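Local structure of squalene synthase HpnC (Alicyclobacillus acidocaldarius subsp. acidocaldarius, 4HD1) at residues R12-V17 / A88-Q93; E16-L21 / V47-R52; R23-N28 / G53-G58. The protein probably acts as a squalene synthase of the squalene/phytoene synthase family, joining prenyl diphosphates head to head in isoprenoid biosynthesis. One frame throughout, in Å; residues are numbered along the deposited sequence.

Interaction 1. Residues R12-V17 / A88-Q93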
# COMPACT_ATOMS: atom_id res chain seq x y z
N ARG A 12 -9.60 2.67 -24.90
CA ARG A 12 -9.05 1.32 -24.76
C ARG A 12 -7.53 1.25 -24.87
O ARG A 12 -6.90 0.44 -24.18
CB ARG A 12 -9.70 0.36 -25.74
CG ARG A 12 -11.03 -0.13 -25.22
CD ARG A 12 -11.77 -0.97 -26.21
NE ARG A 12 -13.19 -0.81 -25.96
CZ ARG A 12 -14.16 -1.24 -26.75
NH1 ARG A 12 -13.88 -1.88 -27.88
NH2 ARG A 12 -15.43 -1.02 -26.41
N GLY A 13 -6.96 2.09 -25.73
CA GLY A 13 -5.51 2.19 -25.86
C GLY A 13 -4.86 2.64 -24.56
O GLY A 13 -3.90 2.03 -24.10
N ASP A 14 -5.41 3.71 -23.97
CA ASP A 14 -4.86 4.26 -22.73
C ASP A 14 -4.96 3.28 -21.57
O ASP A 14 -4.04 3.20 -20.75
CB ASP A 14 -5.58 5.56 -22.38
CG ASP A 14 -5.49 6.59 -23.48
OD1 ASP A 14 -4.59 6.48 -24.34
OD2 ASP A 14 -6.31 7.53 -23.48
N PHE A 15 -6.06 2.54 -21.50
CA PHE A 15 -6.23 1.51 -20.48
C PHE A 15 -5.33 0.30 -20.76
O PHE A 15 -4.88 -0.37 -19.82
CB PHE A 15 -7.70 1.10 -20.34
CG PHE A 15 -8.48 1.99 -19.41
CD1 PHE A 15 -8.44 1.77 -18.03
CD2 PHE A 15 -9.23 3.05 -19.90
CE1 PHE A 15 -9.15 2.60 -17.16
CE2 PHE A 15 -9.95 3.88 -19.03
CZ PHE A 15 -9.91 3.65 -17.66
N GLU A 16 -5.07 0.02 -22.03
CA GLU A 16 -4.10 -1.01 -22.39
C GLU A 16 -2.70 -0.68 -21.86
O GLU A 16 -1.99 -1.58 -21.40
CB GLU A 16 -4.06 -1.24 -23.90
CG GLU A 16 -3.06 -2.30 -24.35
CD GLU A 16 -3.36 -3.69 -23.80
OE1 GLU A 16 -2.58 -4.62 -24.10
OE2 GLU A 16 -4.37 -3.88 -23.08
N VAL A 17 -2.31 0.60 -21.94
CA VAL A 17 -1.04 1.06 -21.37
C VAL A 17 -1.03 0.78 -19.87
O VAL A 17 -0.11 0.15 -19.36
CB VAL A 17 -0.77 2.56 -21.66
CG1 VAL A 17 0.52 3.03 -20.99
CG2 VAL A 17 -0.69 2.84 -23.16
N ALA A 88 -1.67 6.97 -19.40
CA ALA A 88 -1.99 6.53 -18.03
C ALA A 88 -2.98 7.45 -17.31
O ALA A 88 -3.95 6.98 -16.72
CB ALA A 88 -0.73 6.37 -17.19
N PHE A 89 -2.74 8.76 -17.39
CA PHE A 89 -3.58 9.73 -16.70
C PHE A 89 -4.91 10.01 -17.39
O PHE A 89 -5.86 10.44 -16.73
CB PHE A 89 -2.81 11.02 -16.42
CG PHE A 89 -1.93 10.95 -15.20
CD1 PHE A 89 -2.49 11.05 -13.92
CD2 PHE A 89 -0.56 10.78 -15.31
CE1 PHE A 89 -1.69 10.98 -12.79
CE2 PHE A 89 0.25 10.72 -14.19
CZ PHE A 89 -0.32 10.82 -12.92
N ARG A 90 -4.98 9.79 -18.70
CA ARG A 90 -6.27 9.82 -19.39
C ARG A 90 -7.14 8.66 -18.90
O ARG A 90 -8.32 8.84 -18.62
CB ARG A 90 -6.10 9.79 -20.92
CG ARG A 90 -6.09 11.17 -21.57
CD ARG A 90 -5.94 11.12 -23.09
NE ARG A 90 -4.55 11.34 -23.48
CZ ARG A 90 -3.78 10.45 -24.10
NH1 ARG A 90 -4.24 9.25 -24.43
NH2 ARG A 90 -2.52 10.76 -24.39
N ALA A 91 -6.55 7.47 -18.79
CA ALA A 91 -7.26 6.33 -18.22
C ALA A 91 -7.70 6.63 -16.78
O ALA A 91 -8.87 6.43 -16.43
CB ALA A 91 -6.41 5.07 -18.30
N LEU A 92 -6.77 7.14 -15.96
CA LEU A 92 -7.10 7.51 -14.59
C LEU A 92 -8.24 8.54 -14.51
O LEU A 92 -9.14 8.41 -13.67
CB LEU A 92 -5.87 8.02 -13.82
CG LEU A 92 -6.01 8.06 -12.29
CD1 LEU A 92 -6.11 6.65 -11.72
CD2 LEU A 92 -4.86 8.82 -11.65
N GLN A 93 -8.18 9.54 -15.38
CA GLN A 93 -9.22 10.57 -15.53
C GLN A 93 -10.63 10.00 -15.71
O GLN A 93 -11.59 10.47 -15.10
CB GLN A 93 -8.87 11.44 -16.73
CG GLN A 93 -9.58 12.76 -16.83
CD GLN A 93 -8.93 13.65 -17.87
OE1 GLN A 93 -8.21 14.58 -17.53
NE2 GLN A 93 -9.15 13.34 -19.15
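Asp-14 and Arg-90 form a salt bridge beside a tight helix-helix crossing in this all-helical fold of the squalene/phytoene synthase family, where the first turns of helix 12-25 lie against the start of helix 87-99. The local axes pass 7.9 Å apart at 110°, a close spacing consistent with the small side chain of Ala-91, which faces helix 12-25 where the backbones come closest.

Both carboxylate oxygens of Asp-14 reach one nitrogen of the arginine. OD1 is 2.8 Å from Arg-90 NH1, close to the guanidinium plane and at its edge; OD2 is 2.9 Å from the same NH1, but that hydrogen bond is bent and weak. The two flat groups are turned 61° against each other, so this is an end-on grip through a single nitrogen and not a flat two-pronged pairing. A bend in the arginine chain at chi3 (-98°) folds the guanidinium back to the acid, and OD2 also rests on the aliphatic part of the chain, 3.4 Å from Arg-90 CB. Asp-14 also packs on Pro-87.

Next to the charged pair the contact turns apolar and buried. Ala-91 CB stands over the middle of the Phe-15 ring, 3.6 Å from its centroid and almost exactly on the ring normal, a clean CH-pi contact. Around the rest of the phenyl group gather Phe-94 and Thr-95 of helix 87-99, Pro-42 and Ser-46 of helix 41-56, and Met-4 and Val-7 from the N-terminal loop, so the ring links two helices and the leading segment of the chain. At the far end of the ring Phe-15 CZ comes within 3.2 Å of Ala-91 O, a carbonyl that also accepts a weak hydrogen bond from Thr-95 OG1.

Interaction 2. Residues E16-L21 / V47-R52. With SO4 (sulfate ion), chain B.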
# COMPACT_ATOMS: atom_id res chain seq x y z
N GLU A 16 -5.07 0.02 -22.03
CA GLU A 16 -4.10 -1.01 -22.39
C GLU A 16 -2.70 -0.68 -21.86
O GLU A 16 -1.99 -1.58 -21.40
CB GLU A 16 -4.06 -1.24 -23.90
CG GLU A 16 -3.06 -2.30 -24.35
CD GLU A 16 -3.36 -3.69 -23.80
OE1 GLU A 16 -2.58 -4.62 -24.10
OE2 GLU A 16 -4.37 -3.88 -23.08
N VAL A 17 -2.31 0.60 -21.94
CA VAL A 17 -1.04 1.06 -21.37
C VAL A 17 -1.03 0.78 -19.87
O VAL A 17 -0.11 0.15 -19.36
CB VAL A 17 -0.77 2.56 -21.66
CG1 VAL A 17 0.52 3.03 -20.99
CG2 VAL A 17 -0.69 2.84 -23.16
N CYS A 18 -2.07 1.23 -19.17
CA CYS A 18 -2.19 0.99 -17.73
C CYS A 18 -2.09 -0.48 -17.39
O CYS A 18 -1.42 -0.85 -16.42
CB CYS A 18 -3.49 1.56 -17.20
SG CYS A 18 -3.52 3.36 -17.25
N ARG A 19 -2.72 -1.32 -18.20
CA ARG A 19 -2.69 -2.77 -18.01
C ARG A 19 -1.28 -3.34 -18.16
O ARG A 19 -0.84 -4.16 -17.34
CB ARG A 19 -3.65 -3.46 -18.97
CG ARG A 19 -3.77 -4.96 -18.78
CD ARG A 19 -4.59 -5.53 -19.91
NE ARG A 19 -4.92 -6.94 -19.70
CZ ARG A 19 -4.21 -7.96 -20.16
NH1 ARG A 19 -3.11 -7.76 -20.86
NH2 ARG A 19 -4.61 -9.20 -19.91
N ARG A 20 -0.58 -2.91 -19.22
CA ARG A 20 0.82 -3.29 -19.46
C ARG A 20 1.74 -2.86 -18.32
O ARG A 20 2.50 -3.67 -17.80
CB ARG A 20 1.34 -2.68 -20.76
CG ARG A 20 1.40 -3.64 -21.93
CD ARG A 20 2.47 -3.23 -22.94
NE ARG A 20 2.27 -1.87 -23.46
CZ ARG A 20 2.96 -0.80 -23.07
NH1 ARG A 20 3.91 -0.89 -22.15
NH2 ARG A 20 2.68 0.39 -23.60
N LEU A 21 1.66 -1.58 -17.94
CA LEU A 21 2.49 -1.02 -16.88
C LEU A 21 2.25 -1.78 -15.58
O LEU A 21 3.20 -2.09 -14.85
CB LEU A 21 2.23 0.48 -16.68
CG LEU A 21 2.45 1.44 -17.86
CD1 LEU A 21 2.00 2.86 -17.51
CD2 LEU A 21 3.88 1.44 -18.41
N VAL A 47 -5.43 2.66 -11.46
CA VAL A 47 -5.00 3.03 -10.11
C VAL A 47 -3.62 2.46 -9.82
O VAL A 47 -2.75 3.16 -9.28
CB VAL A 47 -6.02 2.59 -9.05
CG1 VAL A 47 -5.43 2.73 -7.65
CG2 VAL A 47 -7.29 3.42 -9.18
N TYR A 48 -3.40 1.21 -10.22
CA TYR A 48 -2.10 0.59 -10.02
C TYR A 48 -1.00 1.19 -10.90
O TYR A 48 0.13 1.34 -10.42
CB TYR A 48 -2.18 -0.93 -10.13
CG TYR A 48 -2.59 -1.55 -8.82
CD1 TYR A 48 -1.63 -1.94 -7.88
CD2 TYR A 48 -3.94 -1.72 -8.48
CE1 TYR A 48 -1.99 -2.50 -6.66
CE2 TYR A 48 -4.31 -2.28 -7.26
CZ TYR A 48 -3.34 -2.67 -6.36
OH TYR A 48 -3.70 -3.22 -5.16
N ALA A 49 -1.32 1.56 -12.14
CA ALA A 49 -0.36 2.29 -12.97
C ALA A 49 0.02 3.61 -12.29
O ALA A 49 1.19 3.97 -12.26
CB ALA A 49 -0.89 2.55 -14.38
N PHE A 50 -0.96 4.30 -11.71
CA PHE A 50 -0.65 5.50 -10.93
C PHE A 50 0.35 5.22 -9.79
O PHE A 50 1.30 5.98 -9.61
CB PHE A 50 -1.93 6.16 -10.39
CG PHE A 50 -1.65 7.25 -9.38
CD1 PHE A 50 -1.46 8.57 -9.80
CD2 PHE A 50 -1.55 6.96 -8.03
CE1 PHE A 50 -1.20 9.57 -8.88
CE2 PHE A 50 -1.27 7.95 -7.10
CZ PHE A 50 -1.10 9.26 -7.53
N CYS A 51 0.13 4.14 -9.04
CA CYS A 51 1.04 3.77 -7.94
C CYS A 51 2.44 3.39 -8.45
O CYS A 51 3.44 3.73 -7.82
CB CYS A 51 0.47 2.63 -7.10
SG CYS A 51 -1.09 3.00 -6.29
N ARG A 52 2.50 2.69 -9.58
CA ARG A 52 3.76 2.37 -10.23
C ARG A 52 4.55 3.65 -10.52
O ARG A 52 5.76 3.71 -10.31
CB ARG A 52 3.54 1.58 -11.52
CG ARG A 52 4.82 1.25 -12.28
CD ARG A 52 4.62 1.28 -13.79
NE ARG A 52 5.90 1.37 -14.50
CZ ARG A 52 6.50 0.36 -15.13
NH1 ARG A 52 5.94 -0.85 -15.16
NH2 ARG A 52 7.66 0.56 -15.73
S SO4 B . -8.09 -8.45 -18.35
O1 SO4 B . -9.46 -8.79 -18.81
O2 SO4 B . -7.56 -7.27 -19.09
O3 SO4 B . -8.07 -8.09 -16.90
O4 SO4 B . -7.27 -9.69 -18.57
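Leu-21 O accepts a 3.0 Å hydrogen bond from Arg-52 NH1, which arrives in the carbonyl plane on a lone pair, and it has a second, weak bond with Ser-24 OG. This bridge spans the crossing of helix 12-25 with helix 41-56, two neighbours in the helical bundle of the squalene/phytoene synthase fold; the local axes pass 8.4 Å apart at 57°.

Leu-21 packs along the Arg-52 side chain. Arg-52 CD lies 3.8 Å from Leu-21 CB, and Leu-21 CD2 lies over one guanidinium face, about centred on it, so leucine and arginine lie together with the charged end carried past the leucine to the carbonyl. NE has a long, weak ion pair with Asp-56.

Where the backbones come closest, Ala-49 CB fits against the other helix, 3.9 Å from Cys-18 CA and also touching Cys-18 CB and SG. Leu-21 CD1 adds a looser contact to the same methyl, and Cys-18 in turn packs on Ala-91, which makes this a three-helix junction.

Arg-19 lies on another side of helix 12-25. With CG anti to the backbone N (chi1 -176°) and the chain extended to NE, it reaches a sulfate, probably from the crystallisation liquor, that Tyr-45 OH and Ala-3 N also hold. Arg-19 NE binds O2 at 2.7 Å, while NH2 meets O4 at 3.0 Å in a nearly straight bond (171°).

Interaction 3. Residues R23-N28 / G53-G58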
# COMPACT_ATOMS: atom_id res chain seq x y z
N ARG A 23 0.83 -5.01 -15.15
CA ARG A 23 1.24 -6.42 -15.21
C ARG A 23 2.75 -6.62 -15.17
O ARG A 23 3.23 -7.57 -14.56
CB ARG A 23 0.61 -7.13 -16.41
CG ARG A 23 -0.90 -7.34 -16.26
CD ARG A 23 -1.52 -8.03 -17.47
NE ARG A 23 -1.39 -9.49 -17.41
CZ ARG A 23 -0.67 -10.23 -18.26
NH1 ARG A 23 -0.00 -9.66 -19.26
NH2 ARG A 23 -0.63 -11.55 -18.11
N SER A 24 3.51 -5.71 -15.79
CA SER A 24 4.96 -5.81 -15.79
C SER A 24 5.59 -5.41 -14.45
O SER A 24 6.63 -5.95 -14.06
CB SER A 24 5.58 -4.99 -16.92
OG SER A 24 5.71 -3.63 -16.54
N HIS A 25 4.96 -4.47 -13.74
CA HIS A 25 5.49 -3.98 -12.46
C HIS A 25 5.10 -4.83 -11.28
O HIS A 25 5.92 -5.05 -10.38
CB HIS A 25 5.08 -2.53 -12.23
CG HIS A 25 5.71 -1.90 -11.00
ND1 HIS A 25 6.98 -1.46 -10.99
CD2 HIS A 25 5.19 -1.63 -9.74
CE1 HIS A 25 7.27 -0.95 -9.78
NE2 HIS A 25 6.17 -1.05 -9.01
N TYR A 26 3.87 -5.32 -11.25
CA TYR A 26 3.38 -6.13 -10.12
C TYR A 26 3.30 -7.60 -10.50
O TYR A 26 2.37 -8.02 -11.20
CB TYR A 26 2.02 -5.61 -9.62
CG TYR A 26 2.03 -4.17 -9.13
CD1 TYR A 26 2.30 -3.86 -7.80
CD2 TYR A 26 1.75 -3.12 -10.01
CE1 TYR A 26 2.30 -2.55 -7.35
CE2 TYR A 26 1.75 -1.80 -9.57
CZ TYR A 26 2.02 -1.52 -8.24
OH TYR A 26 2.02 -0.22 -7.80
N GLU A 27 4.27 -8.38 -10.03
CA GLU A 27 4.38 -9.80 -10.39
C GLU A 27 3.17 -10.63 -9.98
O GLU A 27 2.83 -11.61 -10.65
CB GLU A 27 5.67 -10.42 -9.83
CG GLU A 27 5.94 -10.19 -8.35
CD GLU A 27 6.87 -9.01 -8.09
OE1 GLU A 27 6.52 -7.87 -8.46
OE2 GLU A 27 7.94 -9.22 -7.49
N ASN A 28 2.51 -10.24 -8.90
CA ASN A 28 1.41 -11.01 -8.36
C ASN A 28 0.02 -10.47 -8.68
O ASN A 28 -0.94 -10.81 -8.00
CB ASN A 28 1.57 -11.17 -6.85
CG ASN A 28 2.61 -12.20 -6.49
OD1 ASN A 28 2.46 -13.38 -6.81
ND2 ASN A 28 3.68 -11.77 -5.82
N GLY A 53 3.84 4.68 -10.99
CA GLY A 53 4.44 5.98 -11.28
C GLY A 53 5.10 6.60 -10.07
O GLY A 53 6.18 7.16 -10.17
N VAL A 54 4.45 6.49 -8.91
CA VAL A 54 5.03 6.98 -7.66
C VAL A 54 6.24 6.13 -7.23
O VAL A 54 7.25 6.67 -6.78
CB VAL A 54 4.00 7.09 -6.50
CG1 VAL A 54 4.58 7.89 -5.34
CG2 VAL A 54 2.71 7.74 -6.98
N ASP A 55 6.13 4.81 -7.37
CA ASP A 55 7.24 3.90 -7.07
C ASP A 55 8.50 4.23 -7.86
O ASP A 55 9.59 4.30 -7.30
CB ASP A 55 6.85 2.44 -7.33
CG ASP A 55 5.91 1.88 -6.26
OD1 ASP A 55 5.65 2.56 -5.25
OD2 ASP A 55 5.42 0.74 -6.45
N ASP A 56 8.34 4.45 -9.17
CA ASP A 56 9.46 4.74 -10.07
C ASP A 56 10.25 6.00 -9.69
O ASP A 56 11.42 6.14 -10.06
CB ASP A 56 8.97 4.86 -11.52
CG ASP A 56 8.66 3.51 -12.14
OD1 ASP A 56 8.84 2.47 -11.47
OD2 ASP A 56 8.25 3.49 -13.32
N LEU A 57 9.61 6.90 -8.96
CA LEU A 57 10.28 8.10 -8.46
C LEU A 57 10.81 7.87 -7.03
O LEU A 57 10.79 8.77 -6.20
CB LEU A 57 9.33 9.31 -8.54
CG LEU A 57 8.74 9.64 -9.93
CD1 LEU A 57 7.68 10.73 -9.82
CD2 LEU A 57 9.83 10.05 -10.95
N GLY A 58 11.28 6.65 -6.78
CA GLY A 58 11.79 6.25 -5.47
C GLY A 58 13.30 6.32 -5.37
O GLY A 58 13.91 7.32 -5.77
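His-25, in the last turn of helix 12-25, hydrogen-bonds through NE2 to Asp-55 OD2 at 3.2 Å (152° at the hydrogen). CG lies anti to the backbone N (chi1 -173°), which extends the imidazole across toward helix 41-56. The oxygen is used through its anti lone pair and sits somewhat out of the ring plane, with ring and carboxylate turned 41° apart. On the same ring, CE1 is 4.1 Å from Asp-56 OD1, a looser approach.

Tyr-26 is the first residue to leave the helix. His-25 CD2 lies 3.4 Å above one face of its ring, toward the rim, and the hydroxyl OH comes to 3.8 Å from Asp-55 OD2. Both side chains thus face the same carboxylate oxygen, though of the two only the histidine is at hydrogen-bonding distance.

Asp-55 and Asp-56 belong to the aspartate-rich motif near the end of helix 41-56, which in relatives binds magnesium and the diphosphate of the substrate, so this pairing probably lies by the active site.

Tyr-26 also meets Tyr-48 edge-to-face and packs on Cys-51 of helix 41-56, while beyond the acids Val-54 and Leu-57 turn to helix 65-81, touching Tyr-72, Ala-68 and Leu-69.

In the fold
From the N terminus, helix 12-25 serves all three contacts in turn. Its first turns meet 88-93 in interaction 1, closing a loop of 70 residues. Interaction 2 starts from the same part of the chain, sharing Glu-16 and Val-17, and closes a shorter loop onto 47-52. Interaction 3, from the helix end and the following turn to 53-58, crosses interaction 2 along the chain and is nested inside the loop of interaction 1. Interactions 1 and 2 touch, as Phe-50 packs on Phe-89 and Leu-92; interactions 2 and 3 meet through Arg-52 beside Ser-24. Together they join helices 12-25, 41-56 and 87-99.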